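Local coordinates for 3-oxoacyl-(acyl-carrier protein) synthase II (Thermus thermophilus, PDB 1J3N) that probably catalyses the condensation that lengthens fatty acid chains carried on acyl carrier protein, working as a homodimer, at residues R3-G8 / Y252-G257; I77-A82 / A233-L238; T104-M109 / G187-I192; G276-M281 / V313-R318; M328-K333 / P361-L366. All coordinates share one frame; numbering follows the deposited sequence.

Interaction 1: R3-G8 / Y252-G257; sequences RVVVTG and YAELVG
Chi1 of Glu254, at -163°, turns CG away from the backbone N, and the extended chain beyond it carries the carboxylate to Arg3, whose own chain bends at chi3 (-69°) to meet it. NH1 of Arg3 reaches OE1 of Glu254 at 2.7 Å in a salt bridge that enters at the guanidinium edge, with the two planes nearly perpendicular; the hydrogen bond within it is bent and weak. OE2 of Glu254 instead takes a bond from a water at 2.6 Å, which also accepts from Val4 N and donates to Leu255 O. Nearer the backbone, Glu254 CG packs on Val5 CG1 (3.7 Å). A leucine in place of Glu254 would probably leave the Arg3 guanidinium without its carboxylate and the water without one acceptor. Between the main chains, hydrogen bonds run from Leu255 N to Val4 O, from Val6 N to Ala253 O and from Tyr252 N to Val6 O, the last at 3.0 Å. The Tyr252 ring turns its edge to Val6 O and Gly8 N, and its hydroxyl bonds Asp85. This twisted antiparallel ladder joins the N-terminal and C-terminal family regions of the thiolase-type fold of condensing enzymes.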
# COMPACT_ATOMS: atom_id res chain seq x y z
N ARG A 3 -5.11 -24.25 -2.73
CA ARG A 3 -6.25 -23.67 -2.05
C ARG A 3 -5.68 -22.85 -0.89
O ARG A 3 -4.58 -23.13 -0.40
CB ARG A 3 -7.19 -24.76 -1.53
CG ARG A 3 -7.91 -25.53 -2.64
CD ARG A 3 -9.26 -26.04 -2.17
NE ARG A 3 -9.16 -27.11 -1.18
CZ ARG A 3 -9.94 -27.21 -0.11
NH1 ARG A 3 -10.88 -26.30 0.12
NH2 ARG A 3 -9.79 -28.22 0.73
N VAL A 4 -6.41 -21.83 -0.48
CA VAL A 4 -5.98 -20.98 0.62
C VAL A 4 -7.14 -20.93 1.60
O VAL A 4 -8.26 -20.57 1.23
CB VAL A 4 -5.64 -19.56 0.12
CG1 VAL A 4 -5.29 -18.67 1.30
CG2 VAL A 4 -4.47 -19.62 -0.87
N VAL A 5 -6.86 -21.31 2.84
CA VAL A 5 -7.89 -21.31 3.87
C VAL A 5 -7.55 -20.42 5.06
O VAL A 5 -6.38 -20.17 5.36
CB VAL A 5 -8.16 -22.74 4.38
CG1 VAL A 5 -8.70 -23.61 3.26
CG2 VAL A 5 -6.88 -23.33 4.95
N VAL A 6 -8.60 -19.95 5.73
CA VAL A 6 -8.51 -19.09 6.90
C VAL A 6 -8.46 -20.00 8.14
O VAL A 6 -9.39 -20.76 8.37
CB VAL A 6 -9.75 -18.16 7.00
CG1 VAL A 6 -9.67 -17.27 8.23
CG2 VAL A 6 -9.87 -17.33 5.73
N THR A 7 -7.39 -19.90 8.92
CA THR A 7 -7.23 -20.74 10.10
C THR A 7 -7.05 -19.96 11.40
O THR A 7 -6.90 -20.55 12.47
CB THR A 7 -6.01 -21.66 9.95
OG1 THR A 7 -4.82 -20.87 9.84
CG2 THR A 7 -6.15 -22.53 8.70
N GLY A 8 -7.05 -18.64 11.30
CA GLY A 8 -6.89 -17.82 12.48
C GLY A 8 -7.61 -16.49 12.35
O GLY A 8 -7.53 -15.84 11.31
N TYR A 252 -11.78 -22.38 9.22
CA TYR A 252 -13.02 -21.61 9.32
C TYR A 252 -13.76 -21.55 8.00
O TYR A 252 -14.99 -21.58 7.96
CB TYR A 252 -12.71 -20.19 9.78
CG TYR A 252 -12.31 -20.09 11.23
CD1 TYR A 252 -13.24 -20.32 12.24
CD2 TYR A 252 -11.02 -19.69 11.59
CE1 TYR A 252 -12.90 -20.15 13.58
CE2 TYR A 252 -10.67 -19.52 12.92
CZ TYR A 252 -11.62 -19.75 13.91
OH TYR A 252 -11.28 -19.53 15.23
N ALA A 253 -13.00 -21.46 6.91
CA ALA A 253 -13.55 -21.39 5.57
C ALA A 253 -12.42 -21.30 4.56
O ALA A 253 -11.24 -21.27 4.91
CB ALA A 253 -14.45 -20.16 5.44
N GLU A 254 -12.79 -21.24 3.29
CA GLU A 254 -11.80 -21.12 2.24
C GLU A 254 -11.96 -19.78 1.53
O GLU A 254 -13.07 -19.36 1.24
CB GLU A 254 -11.96 -22.25 1.22
CG GLU A 254 -10.73 -22.43 0.34
CD GLU A 254 -11.01 -23.23 -0.92
OE1 GLU A 254 -11.97 -24.03 -0.93
OE2 GLU A 254 -10.26 -23.06 -1.91
N LEU A 255 -10.85 -19.10 1.28
CA LEU A 255 -10.88 -17.83 0.54
C LEU A 255 -10.75 -18.26 -0.92
O LEU A 255 -9.67 -18.60 -1.38
CB LEU A 255 -9.70 -16.93 0.93
CG LEU A 255 -9.52 -15.62 0.16
CD1 LEU A 255 -10.83 -14.86 0.11
CD2 LEU A 255 -8.44 -14.78 0.83
N VAL A 256 -11.88 -18.24 -1.63
CA VAL A 256 -11.92 -18.67 -3.03
C VAL A 256 -11.88 -17.58 -4.11
O VAL A 256 -11.47 -17.84 -5.25
CB VAL A 256 -13.17 -19.54 -3.26
CG1 VAL A 256 -13.14 -20.75 -2.33
CG2 VAL A 256 -14.42 -18.72 -2.99
N GLY A 257 -12.32 -16.38 -3.78
CA GLY A 257 -12.33 -15.34 -4.79
C GLY A 257 -11.86 -13.97 -4.36
O GLY A 257 -12.06 -13.56 -3.21
O HOH W 1 -8.75 -21.01 -2.27

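Interaction 2: I77-A82 / A233-L238; sequences IAAQLA and AGVLVL
Val235 presses its two methyls into a patch of alanines on helix 70-86, the helix-on-sheet packing of the thiolase-type fold to which the condensing enzymes belong. One branch, CG2, lies 3.5 Å from Ala78 CB, a close approach for two methyl carbons. The other, CG1, comes up against Ala79 CA at 3.8 Å and also nears the methyl of Ala82. Chi1 of Val235 (176°) sets CG1 opposite the backbone N, which directs CG2 at Ala78 and CG1 at Ala79 and Ala82. On one side of the valine, Ala78 CB also meets Ala233 CB at 3.9 Å; on the other, Val237 lays CG2 against Ala82 CB at 4.0 Å. All the partners are buried, and the side-chain contacts are apolar throughout. With alanines alone on the touching surface of the helix, the two axes approach to 7.1 Å, and the helix runs obliquely along the strand at 34°.

Around this first shell the strand is fixed by its neighbours in the sheet: strand 4-13 bonds it on one edge and strand 182-189 on the other, with Leu184 also packing on Val235 and Val237. Leu236 and Leu238 point the other way and rest on helix 163-176, so the sheet is sandwiched between helices. Where the helix backbone comes down to the strand, Ala82 CB stands 3.3 Å from the carbonyl oxygen of Val235, and Ala82 O lies 3.6 Å from Val237 CG2.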
# COMPACT_ATOMS: atom_id res chain seq x y z
N ILE A 77 -1.52 -6.49 18.33
CA ILE A 77 -2.47 -7.16 19.21
C ILE A 77 -3.34 -8.13 18.40
O ILE A 77 -3.55 -9.28 18.80
CB ILE A 77 -3.38 -6.14 19.94
CG1 ILE A 77 -2.54 -5.33 20.93
CG2 ILE A 77 -4.53 -6.86 20.64
CD1 ILE A 77 -3.29 -4.15 21.55
N ALA A 78 -3.83 -7.67 17.25
CA ALA A 78 -4.67 -8.53 16.40
C ALA A 78 -3.88 -9.71 15.86
O ALA A 78 -4.40 -10.82 15.78
CB ALA A 78 -5.26 -7.72 15.24
N ALA A 79 -2.63 -9.47 15.49
CA ALA A 79 -1.78 -10.54 14.98
C ALA A 79 -1.54 -11.60 16.06
O ALA A 79 -1.57 -12.79 15.77
CB ALA A 79 -0.44 -9.97 14.48
N GLN A 80 -1.31 -11.16 17.30
CA GLN A 80 -1.11 -12.11 18.40
C GLN A 80 -2.38 -12.93 18.59
O GLN A 80 -2.34 -14.16 18.67
CB GLN A 80 -0.75 -11.38 19.70
CG GLN A 80 -0.35 -12.32 20.84
CD GLN A 80 0.14 -11.59 22.08
OE1 GLN A 80 0.78 -10.54 22.00
NE2 GLN A 80 -0.14 -12.17 23.25
N LEU A 81 -3.52 -12.25 18.66
CA LEU A 81 -4.80 -12.92 18.81
C LEU A 81 -5.02 -13.90 17.66
O LEU A 81 -5.54 -15.00 17.85
CB LEU A 81 -5.94 -11.89 18.84
CG LEU A 81 -6.00 -10.87 19.99
CD1 LEU A 81 -7.16 -9.93 19.78
CD2 LEU A 81 -6.14 -11.59 21.32
N ALA A 82 -4.61 -13.50 16.46
CA ALA A 82 -4.77 -14.34 15.27
C ALA A 82 -3.94 -15.63 15.39
O ALA A 82 -4.46 -16.73 15.17
CB ALA A 82 -4.35 -13.57 14.03
N ALA A 233 -8.60 -3.35 14.49
CA ALA A 233 -7.78 -4.08 13.54
C ALA A 233 -8.28 -5.49 13.34
O ALA A 233 -8.91 -6.08 14.21
CB ALA A 233 -6.33 -4.12 14.04
N GLY A 234 -8.00 -6.01 12.15
CA GLY A 234 -8.41 -7.36 11.84
C GLY A 234 -7.23 -8.02 11.16
O GLY A 234 -6.77 -7.53 10.12
N VAL A 235 -6.73 -9.10 11.75
CA VAL A 235 -5.62 -9.84 11.18
C VAL A 235 -6.04 -11.30 11.09
O VAL A 235 -6.44 -11.92 12.09
CB VAL A 235 -4.34 -9.72 12.05
CG1 VAL A 235 -3.23 -10.59 11.47
CG2 VAL A 235 -3.88 -8.27 12.08
N LEU A 236 -5.99 -11.85 9.89
CA LEU A 236 -6.38 -13.23 9.69
C LEU A 236 -5.17 -14.05 9.29
O LEU A 236 -4.24 -13.54 8.69
CB LEU A 236 -7.46 -13.34 8.60
CG LEU A 236 -8.81 -12.63 8.84
CD1 LEU A 236 -8.66 -11.11 8.70
CD2 LEU A 236 -9.82 -13.14 7.84
N VAL A 237 -5.18 -15.32 9.67
CA VAL A 237 -4.10 -16.23 9.30
C VAL A 237 -4.54 -16.92 8.01
O VAL A 237 -5.50 -17.68 8.02
CB VAL A 237 -3.87 -17.31 10.39
CG1 VAL A 237 -2.82 -18.31 9.91
CG2 VAL A 237 -3.41 -16.66 11.69
N LEU A 238 -3.88 -16.63 6.89
CA LEU A 238 -4.22 -17.29 5.63
C LEU A 238 -3.18 -18.39 5.50
O LEU A 238 -2.02 -18.20 5.85
CB LEU A 238 -4.13 -16.32 4.45
CG LEU A 238 -5.08 -15.13 4.46
CD1 LEU A 238 -5.13 -14.55 3.04
CD2 LEU A 238 -6.48 -15.55 4.90

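Interaction 3: T104-M109 / G187-I192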
# COMPACT_ATOMS: atom_id res chain seq x y z
N THR A 104 -3.26 -0.21 6.15
CA THR A 104 -3.88 0.84 6.95
C THR A 104 -4.27 1.93 5.96
O THR A 104 -3.73 2.00 4.87
CB THR A 104 -2.89 1.40 7.99
OG1 THR A 104 -3.53 2.40 8.78
CG2 THR A 104 -1.67 2.01 7.30
N GLY A 105 -5.23 2.78 6.33
CA GLY A 105 -5.63 3.83 5.42
C GLY A 105 -4.90 5.14 5.65
O GLY A 105 -4.54 5.85 4.70
N ILE A 106 -4.66 5.46 6.93
CA ILE A 106 -4.01 6.71 7.33
C ILE A 106 -2.65 6.53 8.03
O ILE A 106 -1.78 7.39 7.92
CB ILE A 106 -4.95 7.50 8.27
CG1 ILE A 106 -6.20 7.93 7.49
CG2 ILE A 106 -4.24 8.71 8.86
CD1 ILE A 106 -7.15 8.79 8.30
N GLY A 107 -2.49 5.44 8.78
CA GLY A 107 -1.24 5.22 9.48
C GLY A 107 -1.20 5.89 10.84
O GLY A 107 -2.22 5.95 11.53
N GLY A 108 -0.04 6.43 11.21
CA GLY A 108 0.10 7.06 12.52
C GLY A 108 -0.52 8.43 12.72
O GLY A 108 0.19 9.43 12.89
N MET A 109 -1.85 8.47 12.73
CA MET A 109 -2.59 9.72 12.92
C MET A 109 -2.22 10.47 14.21
O MET A 109 -2.01 11.69 14.18
CB MET A 109 -4.09 9.41 12.90
CG MET A 109 -4.99 10.63 12.71
SD MET A 109 -4.72 11.49 11.14
CE MET A 109 -4.50 13.16 11.75
N GLY A 187 -6.05 -5.46 8.27
CA GLY A 187 -5.93 -4.02 8.30
C GLY A 187 -6.05 -3.44 9.69
O GLY A 187 -6.63 -4.05 10.59
N THR A 188 -5.47 -2.26 9.87
CA THR A 188 -5.53 -1.58 11.15
C THR A 188 -5.77 -0.10 10.93
O THR A 188 -5.34 0.46 9.92
CB THR A 188 -4.21 -1.76 11.94
OG1 THR A 188 -4.31 -1.05 13.19
CG2 THR A 188 -3.04 -1.22 11.15
N GLU A 189 -6.47 0.53 11.85
CA GLU A 189 -6.73 1.97 11.76
C GLU A 189 -6.88 2.53 13.16
O GLU A 189 -7.54 1.93 14.00
CB GLU A 189 -8.01 2.25 10.98
CG GLU A 189 -8.01 3.63 10.36
CD GLU A 189 -7.06 3.72 9.19
OE1 GLU A 189 -7.40 3.17 8.12
OE2 GLU A 189 -5.97 4.32 9.33
N ALA A 190 -6.27 3.69 13.40
CA ALA A 190 -6.33 4.36 14.69
C ALA A 190 -6.44 5.86 14.42
O ALA A 190 -5.54 6.63 14.74
CB ALA A 190 -5.07 4.07 15.50
N ALA A 191 -7.56 6.26 13.82
CA ALA A 191 -7.77 7.66 13.46
C ALA A 191 -8.81 8.43 14.28
O ALA A 191 -9.34 9.45 13.81
CB ALA A 191 -8.08 7.76 11.98
N ILE A 192 -9.12 7.95 15.47
CA ILE A 192 -10.07 8.67 16.31
C ILE A 192 -9.25 9.77 16.98
O ILE A 192 -8.78 9.62 18.11
CB ILE A 192 -10.73 7.75 17.36
CG1 ILE A 192 -11.57 6.68 16.65
CG2 ILE A 192 -11.60 8.57 18.31
CD1 ILE A 192 -12.38 5.77 17.59
O HOH W 2 -4.70 4.82 11.45
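Glu189 reaches from its strand into the turn formed by residues 104-109. From CB, chi1 (-156°) sends CG out on the side remote from the backbone N, and a bend at chi2 (73°) folds CD back, bringing the carboxylate against the backbone amides of the turn. OE1 takes the amide of Gly105 at 2.8 Å on its syn lone pair and is bonded a second time by Gly341 N. OE2 accepts from Ile106 N at 3.0 Å, also on the syn side but 22° out of the carboxylate plane, and receives a water at 2.5 Å that donates to Gly107 O as well and accepts from Ala190 N. Each carboxylate oxygen is thus held twice, which should fix the rotation of the group. A valine in place of Glu189 would probably leave the Gly105 and Ile106 amides without their acceptor and the loop freer to move. Beside it, Thr104 OG1 donates to Thr188 O (2.9 Å) and accepts from Gly107 N, an ST motif that tightens the turn. Further along, Ile106 CD1 packs on Ala191 CB at 3.9 Å. The turn leads from strand 98-103, parallel to strand 182-189 in the sheet, into helix 109-122; helices 70-86 and 194-202 pack around the contact, and Met135 and Trp112 of the second subunit touch Ile106 and Met109.

Interaction 4: G276-M281 / V313-R318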
# COMPACT_ATOMS: atom_id res chain seq x y z
N GLY A 276 -18.89 0.53 -10.54
CA GLY A 276 -17.60 -0.03 -10.15
C GLY A 276 -17.77 -1.23 -9.23
O GLY A 276 -17.11 -2.27 -9.39
N ALA A 277 -18.66 -1.09 -8.26
CA ALA A 277 -18.92 -2.16 -7.30
C ALA A 277 -19.46 -3.40 -8.02
O ALA A 277 -19.10 -4.52 -7.68
CB ALA A 277 -19.91 -1.68 -6.25
N ALA A 278 -20.34 -3.19 -8.99
CA ALA A 278 -20.91 -4.30 -9.74
C ALA A 278 -19.79 -5.04 -10.45
O ALA A 278 -19.76 -6.27 -10.48
CB ALA A 278 -21.93 -3.77 -10.77
N LEU A 279 -18.86 -4.29 -11.02
CA LEU A 279 -17.72 -4.87 -11.72
C LEU A 279 -16.83 -5.68 -10.78
O LEU A 279 -16.40 -6.78 -11.13
CB LEU A 279 -16.92 -3.76 -12.39
CG LEU A 279 -15.65 -4.10 -13.17
CD1 LEU A 279 -15.93 -5.21 -14.17
CD2 LEU A 279 -15.16 -2.84 -13.88
N ALA A 280 -16.55 -5.14 -9.59
CA ALA A 280 -15.70 -5.83 -8.63
C ALA A 280 -16.36 -7.12 -8.11
O ALA A 280 -15.70 -8.13 -7.92
CB ALA A 280 -15.36 -4.90 -7.46
N MET A 281 -17.67 -7.08 -7.85
CA MET A 281 -18.36 -8.28 -7.38
C MET A 281 -18.35 -9.34 -8.49
O MET A 281 -18.10 -10.52 -8.24
CB MET A 281 -19.81 -7.99 -6.97
CG MET A 281 -19.98 -7.26 -5.65
SD MET A 281 -21.71 -7.11 -5.16
CE MET A 281 -22.21 -5.69 -6.11
N VAL A 313 -26.65 -1.40 -3.35
CA VAL A 313 -27.86 -2.17 -3.63
C VAL A 313 -28.12 -2.26 -5.14
O VAL A 313 -28.40 -3.34 -5.66
CB VAL A 313 -29.09 -1.55 -2.92
CG1 VAL A 313 -30.36 -2.28 -3.33
CG2 VAL A 313 -28.90 -1.61 -1.41
N LEU A 314 -28.01 -1.14 -5.84
CA LEU A 314 -28.22 -1.13 -7.28
C LEU A 314 -27.21 -2.04 -7.96
O LEU A 314 -27.52 -2.70 -8.96
CB LEU A 314 -28.07 0.29 -7.84
CG LEU A 314 -29.18 1.29 -7.51
CD1 LEU A 314 -28.82 2.66 -8.05
CD2 LEU A 314 -30.50 0.82 -8.10
N ALA A 315 -25.99 -2.09 -7.42
CA ALA A 315 -24.93 -2.93 -7.96
C ALA A 315 -25.22 -4.40 -7.69
O ALA A 315 -24.89 -5.28 -8.50
CB ALA A 315 -23.59 -2.53 -7.35
N ILE A 316 -25.82 -4.67 -6.53
CA ILE A 316 -26.14 -6.05 -6.17
C ILE A 316 -27.27 -6.54 -7.07
O ILE A 316 -27.18 -7.62 -7.66
CB ILE A 316 -26.56 -6.15 -4.68
CG1 ILE A 316 -25.31 -6.09 -3.80
CG2 ILE A 316 -27.35 -7.43 -4.43
CD1 ILE A 316 -25.59 -6.17 -2.32
N LYS A 317 -28.33 -5.74 -7.20
CA LYS A 317 -29.46 -6.11 -8.04
C LYS A 317 -29.00 -6.31 -9.48
O LYS A 317 -29.55 -7.12 -10.21
CB LYS A 317 -30.54 -5.03 -8.00
CG LYS A 317 -31.24 -4.88 -6.65
CD LYS A 317 -32.21 -3.70 -6.67
CE LYS A 317 -32.92 -3.56 -5.34
NZ LYS A 317 -33.83 -2.37 -5.31
N ARG A 318 -27.97 -5.57 -9.88
CA ARG A 318 -27.47 -5.68 -11.24
C ARG A 318 -26.71 -6.97 -11.49
O ARG A 318 -26.86 -7.60 -12.54
CB ARG A 318 -26.56 -4.49 -11.57
CG ARG A 318 -26.11 -4.46 -13.03
CD ARG A 318 -25.31 -3.21 -13.38
NE ARG A 318 -26.04 -1.97 -13.10
CZ ARG A 318 -25.99 -1.32 -11.94
NH1 ARG A 318 -25.24 -1.79 -10.95
NH2 ARG A 318 -26.68 -0.20 -11.77
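Arg318 brings the flat group to this helix pair: the methyl of Ala278 approaches its guanidinium obliquely, and Ala278 CB lies 3.9 Å from NH1. A bend at chi3 (-57°) swings the group over toward the other helix, and NH2 makes a weak hydrogen bond to Glu273 O. The remainder of the interface is small and apolar. Its centre is Ala315, whose CB sits 3.7 Å from the backbone N of Ala278 and is touched as well by the CB atoms of Ala277 and Ala278. With methyls as the only side chains here, the backbones draw close, the CA atoms of Ala278 and Ala315 being 4.6 Å apart; the axes of the two segments come within 8.3 Å and make an angle of 45°.

Met281 closes the patch on the side of Ile316. Its chain runs out extended and then turns at chi3 (-82°), hooking CE back against the other helix, 3.6 Å from Ala315 O. The same methyl lies 3.9 Å from Ile316 CG1, and the sulfur packs on that carbon too. Ile316 thus serves the interface with one branch, though its CB points away from it.

Helix 275-288 rests with Ala277, Ala280 and Met281 on strands 388-394, 399-406 and 253-262 of the sheet, and Leu279 touches Thr151 of the second subunit. Helix 306-324 packs against it and is tied further by a salt bridge from Lys317 to Asp374 and by Val313, which packs on Leu373, Leu375 and Phe377.

Interaction 5: M328-K333 / P361-L366; sequences MVSSTK and PPTINL
Ser330 presses its CB and OG against the carbonyl of Pro361. OG donates to Pro361 O at 2.7 Å, but the hydroxyl approaches from above the carbonyl plane, 47° off it, rather than along an oxygen lone pair. Chi1 of 83° holds the hydroxyl between the backbone N and the carbonyl carbon, and CB is itself only 2.9 Å from the same oxygen, a tight approach. OG further meets the Pro361 ring at CG (3.6 Å) and takes a bond from a water at 2.5 Å; this water also donates, at 3.2 Å, to Pro362 O. Tyr297 OH is another hydrogen-bonding partner of OG, so this buried hydroxyl is held by several groups at once.

One residue on, the backbone is caught by Thr363: its OG1 accepts from Ser331 N at 2.9 Å, with an angle of 152° at the hydrogen. Since OG1 also bonds Phe377 O, a carbonyl, the threonine passes the donation on. Thr363 OG1 lies 2.9 Å from Ser330 CA as well. The two chains run steeply across each other, and these side-chain bonds take the place of a backbone ladder between them.

Strand 328-330 runs parallel to strand 297-299 in the sheet and leads into helix 333-336, whose Ser334 touches Thr363. Pro361 follows strand 359-360 and packs on Ala354 of helix 343-357 and on Gln26 of helix 19-28, placing the crossing between sheet and helices.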
# COMPACT_ATOMS: atom_id res chain seq x y z
N MET A 328 -29.14 -12.58 1.39
CA MET A 328 -29.23 -12.05 2.74
C MET A 328 -28.07 -11.08 2.78
O MET A 328 -26.94 -11.45 2.44
CB MET A 328 -29.04 -13.13 3.80
CG MET A 328 -30.26 -14.02 4.01
SD MET A 328 -30.02 -15.16 5.38
CE MET A 328 -28.95 -16.39 4.59
N VAL A 329 -28.33 -9.84 3.16
CA VAL A 329 -27.29 -8.83 3.22
C VAL A 329 -27.31 -8.15 4.58
O VAL A 329 -28.37 -7.77 5.07
CB VAL A 329 -27.51 -7.75 2.11
CG1 VAL A 329 -26.29 -6.83 2.02
CG2 VAL A 329 -27.77 -8.42 0.76
N SER A 330 -26.14 -8.02 5.20
CA SER A 330 -26.10 -7.34 6.49
C SER A 330 -24.83 -6.49 6.58
O SER A 330 -23.81 -6.81 5.98
CB SER A 330 -26.17 -8.34 7.66
OG SER A 330 -24.91 -8.91 7.97
N SER A 331 -24.93 -5.39 7.31
CA SER A 331 -23.79 -4.50 7.47
C SER A 331 -23.26 -4.53 8.89
O SER A 331 -23.96 -4.16 9.83
CB SER A 331 -24.17 -3.07 7.10
OG SER A 331 -23.10 -2.18 7.36
N THR A 332 -22.01 -4.96 9.02
CA THR A 332 -21.35 -5.02 10.31
C THR A 332 -21.24 -3.59 10.85
O THR A 332 -21.34 -3.35 12.05
CB THR A 332 -19.92 -5.61 10.16
OG1 THR A 332 -20.00 -6.91 9.56
CG2 THR A 332 -19.23 -5.72 11.52
N LYS A 333 -21.05 -2.65 9.93
CA LYS A 333 -20.89 -1.24 10.29
C LYS A 333 -22.04 -0.67 11.11
O LYS A 333 -21.91 0.39 11.72
CB LYS A 333 -20.68 -0.40 9.03
CG LYS A 333 -19.40 -0.73 8.27
CD LYS A 333 -19.06 0.34 7.23
CE LYS A 333 -17.71 0.08 6.57
NZ LYS A 333 -17.68 -1.18 5.77
N PRO A 361 -25.00 -12.51 10.74
CA PRO A 361 -25.04 -11.34 11.62
C PRO A 361 -26.08 -10.34 11.11
O PRO A 361 -26.28 -10.22 9.91
CB PRO A 361 -23.61 -10.81 11.57
CG PRO A 361 -23.17 -11.19 10.20
CD PRO A 361 -23.69 -12.60 10.06
N PRO A 362 -26.74 -9.62 12.03
CA PRO A 362 -27.77 -8.63 11.68
C PRO A 362 -27.28 -7.23 11.34
O PRO A 362 -26.13 -6.86 11.60
CB PRO A 362 -28.62 -8.60 12.94
CG PRO A 362 -27.54 -8.60 13.99
CD PRO A 362 -26.60 -9.71 13.49
N THR A 363 -28.19 -6.45 10.77
CA THR A 363 -27.92 -5.06 10.46
C THR A 363 -28.82 -4.38 11.47
O THR A 363 -30.04 -4.32 11.27
CB THR A 363 -28.40 -4.67 9.04
OG1 THR A 363 -27.72 -5.46 8.06
CG2 THR A 363 -28.10 -3.20 8.77
N ILE A 364 -28.25 -3.91 12.58
CA ILE A 364 -29.08 -3.26 13.59
C ILE A 364 -29.52 -1.86 13.16
O ILE A 364 -29.08 -1.35 12.13
CB ILE A 364 -28.34 -3.16 14.96
CG1 ILE A 364 -27.16 -2.19 14.86
CG2 ILE A 364 -27.86 -4.54 15.40
CD1 ILE A 364 -26.53 -1.88 16.22
N ASN A 365 -30.41 -1.26 13.95
CA ASN A 365 -30.93 0.08 13.69
C ASN A 365 -31.78 0.19 12.43
O ASN A 365 -32.09 1.29 11.98
CB ASN A 365 -29.79 1.10 13.62
CG ASN A 365 -29.06 1.27 14.95
OD1 ASN A 365 -29.65 1.11 16.03
ND2 ASN A 365 -27.77 1.61 14.87
N LEU A 366 -32.15 -0.96 11.86
CA LEU A 366 -32.97 -0.98 10.65
C LEU A 366 -34.43 -0.72 11.05
O LEU A 366 -35.33 -1.50 10.73
CB LEU A 366 -32.84 -2.35 9.99
CG LEU A 366 -33.23 -2.49 8.52
CD1 LEU A 366 -32.18 -1.82 7.65
CD2 LEU A 366 -33.34 -3.95 8.17
O HOH W 3 -23.67 -8.15 10.05

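In the fold
From the N terminus, interaction 1 opens first, at strand 4-13, and closes 244 residues later on strand 253-262. Within that span interaction 2 runs from 77-82 to 233-238, and within that in turn lies interaction 3, from 104-109 to 187-192; the three nest without crossing. Interaction 2 touches both of the others through neighbouring strands: 4-13 pairs with 232-240, which pairs with 182-189. Interactions 4 and 5 come in series afterwards, each closing a loop of some 30 residues in the C-terminal family region, with centres about 18 Å apart. Interaction 1 joins the N-terminal family region to this one. Interactions 1, 2, 3 and 5 all reach the same sheet, while interaction 4 pairs helices on its flank.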